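Local coordinates for protein CaaX farnesyltransferase beta subunit Ram1 (PDB 4L9P) that probably transfers, together with its alpha subunit, a farnesyl group from farnesyl diphosphate to a cysteine near the C-terminus of target proteins, using a zinc ion, at residues K362-G366 / L421-P425. Sequence-based numbering, arbitrary orientation.
Sequences KLVDG and LRDKP. With ZN (zinc ion), chain J; FII ([(3,7,11-trimethyl-dodeca-2,6,10-trienyloxycarbamoyl)-methyl]-phosphonic acid), chain Q.
R422 brings only its backbone to the contact, its O lying 4.1 Å from G366 CA, while its guanidinium reaches the carbonyl of C413, at the end of helix 403-413. The next residue, D423, shows how a second-shell group can border a metal ligand. Its backbone O, which also accepts from Y409 OH, takes a nearly straight bond from G366 N (2.8 Å, 165°). Its carboxylate lies over that of D365, the two planes stacked 17° apart, with D423 OD1 3.2 Å from D365 CG. D365 is fixed by the metal: OD2 binds zinc at 2.0 Å and OD1 more distantly at 2.6 Å. The zinc on one carboxylate and K424 on the other probably offset any repulsion between them. Bent at both chi3 and chi4, the K424 chain curls back past L363, CE resting 3.9 Å from L363 CB, and the bends bring NZ to the syn side of D423 OD1, 19° out of the carboxylate plane, in a salt bridge of 2.7 Å. The same ammonium donates weakly to V364 O and also bonds a water that can donate to L363 O. K362, three residues before D365, grips the phosphonate through NZ and FII O50 (2.7 Å). Completed by C367, H433 and the bound peptide, this is the zinc site of a protein farnesyltransferase, set in loops of the alpha-alpha toroid beside the isoprenoid pocket.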
loop_
_atom_site.group_PDB
_atom_site.type_symbol
_atom_site.label_atom_id
_atom_site.label_comp_id
_atom_site.label_asym_id
_atom_site.label_seq_id
_atom_site.Cartn_x
_atom_site.Cartn_y
_atom_site.Cartn_z
ATOM N N LYS B 362 -1.100 -12.147 7.656
ATOM C CA LYS B 362 0.225 -12.212 7.037
ATOM C C LYS B 362 1.268 -11.650 8.010
ATOM O O LYS B 362 0.938 -11.472 9.206
ATOM C CB LYS B 362 0.233 -11.535 5.650
ATOM C CG LYS B 362 -0.694 -12.297 4.659
ATOM C CD LYS B 362 -0.236 -12.176 3.251
ATOM C CE LYS B 362 0.927 -13.120 3.010
ATOM N NZ LYS B 362 1.657 -12.852 1.730
ATOM N N LEU B 363 2.486 -11.445 7.555
ATOM C CA LEU B 363 3.592 -11.248 8.518
ATOM C C LEU B 363 3.967 -9.781 8.619
ATOM O O LEU B 363 3.815 -8.985 7.686
ATOM C CB LEU B 363 4.820 -12.004 8.006
ATOM C CG LEU B 363 4.644 -13.522 7.815
ATOM C CD1 LEU B 363 5.920 -14.124 7.228
ATOM C CD2 LEU B 363 4.285 -14.191 9.132
ATOM N N VAL B 364 4.590 -9.469 9.749
ATOM C CA VAL B 364 5.196 -8.124 9.862
ATOM C C VAL B 364 6.277 -7.869 8.811
ATOM O O VAL B 364 6.910 -8.800 8.296
ATOM C CB VAL B 364 5.768 -7.883 11.275
ATOM C CG1 VAL B 364 4.638 -7.927 12.317
ATOM C CG2 VAL B 364 6.927 -8.838 11.589
ATOM N N ASP B 365 6.513 -6.589 8.501
ATOM C CA ASP B 365 7.560 -6.204 7.559
ATOM C C ASP B 365 7.881 -4.738 7.812
ATOM O O ASP B 365 6.982 -3.895 7.957
ATOM C CB ASP B 365 6.977 -6.428 6.108
ATOM C CG ASP B 365 7.832 -5.930 5.022
ATOM O OD1 ASP B 365 8.809 -5.162 5.206
ATOM O OD2 ASP B 365 7.584 -6.317 3.866
ATOM N N GLY B 366 9.173 -4.484 7.946
ATOM C CA GLY B 366 9.626 -3.123 8.243
ATOM C C GLY B 366 9.155 -2.076 7.246
ATOM O O GLY B 366 9.085 -0.886 7.626
ATOM N N LEU B 421 18.543 -1.452 6.117
ATOM C CA LEU B 421 17.477 -2.091 6.908
ATOM C C LEU B 421 16.689 -3.048 6.018
ATOM O O LEU B 421 16.775 -3.003 4.777
ATOM C CB LEU B 421 16.532 -1.078 7.594
ATOM C CG LEU B 421 17.293 -0.251 8.704
ATOM C CD1 LEU B 421 17.878 1.074 8.094
ATOM C CD2 LEU B 421 16.342 0.064 9.884
ATOM N N ARG B 422 15.959 -3.935 6.674
ATOM C CA ARG B 422 15.336 -5.078 5.994
ATOM C C ARG B 422 13.876 -5.216 6.391
ATOM O O ARG B 422 13.374 -4.653 7.387
ATOM C CB ARG B 422 16.134 -6.360 6.359
ATOM C CG ARG B 422 16.092 -6.656 7.872
ATOM C CD ARG B 422 17.076 -7.776 8.264
ATOM N NE ARG B 422 17.134 -7.904 9.713
ATOM C CZ ARG B 422 18.264 -8.169 10.379
ATOM N NH1 ARG B 422 19.381 -8.468 9.701
ATOM N NH2 ARG B 422 18.242 -8.207 11.708
ATOM N N ASP B 423 13.210 -6.060 5.597
ATOM C CA ASP B 423 11.844 -6.454 5.887
ATOM C C ASP B 423 11.694 -7.095 7.247
ATOM O O ASP B 423 10.928 -6.653 8.108
ATOM C CB ASP B 423 11.435 -7.375 4.674
ATOM C CG ASP B 423 10.300 -8.350 4.940
ATOM O OD1 ASP B 423 9.663 -8.343 5.988
ATOM O OD2 ASP B 423 10.015 -9.162 3.997
ATOM N N LYS B 424 12.507 -8.116 7.475
ATOM C CA LYS B 424 12.438 -8.872 8.719
ATOM C C LYS B 424 13.736 -9.661 8.847
ATOM O O LYS B 424 14.454 -9.801 7.873
ATOM C CB LYS B 424 11.189 -9.800 8.751
ATOM C CG LYS B 424 11.213 -10.908 7.674
ATOM C CD LYS B 424 10.024 -11.921 7.913
ATOM C CE LYS B 424 8.642 -11.293 7.904
ATOM N NZ LYS B 424 8.301 -10.655 6.544
ATOM N N PRO B 425 14.015 -10.178 10.044
ATOM C CA PRO B 425 15.190 -11.038 10.186
ATOM C C PRO B 425 15.194 -12.141 9.176
ATOM O O PRO B 425 14.144 -12.726 8.902
ATOM C CB PRO B 425 15.033 -11.579 11.611
ATOM C CG PRO B 425 14.283 -10.422 12.346
ATOM C CD PRO B 425 13.248 -10.002 11.291
HETATM ZN ZN ZN J . 8.492 -4.963 2.665
HETATM C C1 FII Q . 3.153 4.720 -3.768
HETATM C C2 FII Q . 3.211 3.232 -3.993
HETATM C C6 FII Q . 3.695 2.809 -5.315
HETATM C C10 FII Q . 2.440 2.366 -3.082
HETATM C C11 FII Q . 2.330 0.850 -3.241
HETATM C C12 FII Q . 3.342 0.207 -2.248
HETATM C C15 FII Q . 3.126 -1.257 -1.879
HETATM C C18 FII Q . 4.090 -1.935 -0.913
HETATM C C22 FII Q . 2.267 -2.038 -2.822
HETATM C C23 FII Q . 1.755 -3.356 -2.263
HETATM C C24 FII Q . 1.135 -4.199 -3.312
HETATM C C27 FII Q . 1.052 -5.623 -2.863
HETATM C C30 FII Q . -0.224 -5.990 -2.126
HETATM C C34 FII Q . 1.799 -6.583 -3.709
HETATM C C35 FII Q . 1.619 -8.082 -3.595
HETATM O O36 FII Q . 2.798 -8.700 -3.110
HETATM N N42 FII Q . 3.270 -8.227 -1.916
HETATM C C43 FII Q . 2.936 -9.064 -0.840
HETATM O O44 FII Q . 2.247 -10.091 -0.924
HETATM C C45 FII Q . 3.530 -8.594 0.480
HETATM P P46 FII Q . 2.467 -8.974 1.968
HETATM O O49 FII Q . 1.093 -8.553 1.604
HETATM O O50 FII Q . 2.638 -10.423 2.300
HETATM O O51 FII Q . 3.099 -8.064 3.043
HETATM O O HOH W 1 5.657 -9.785 5.615
#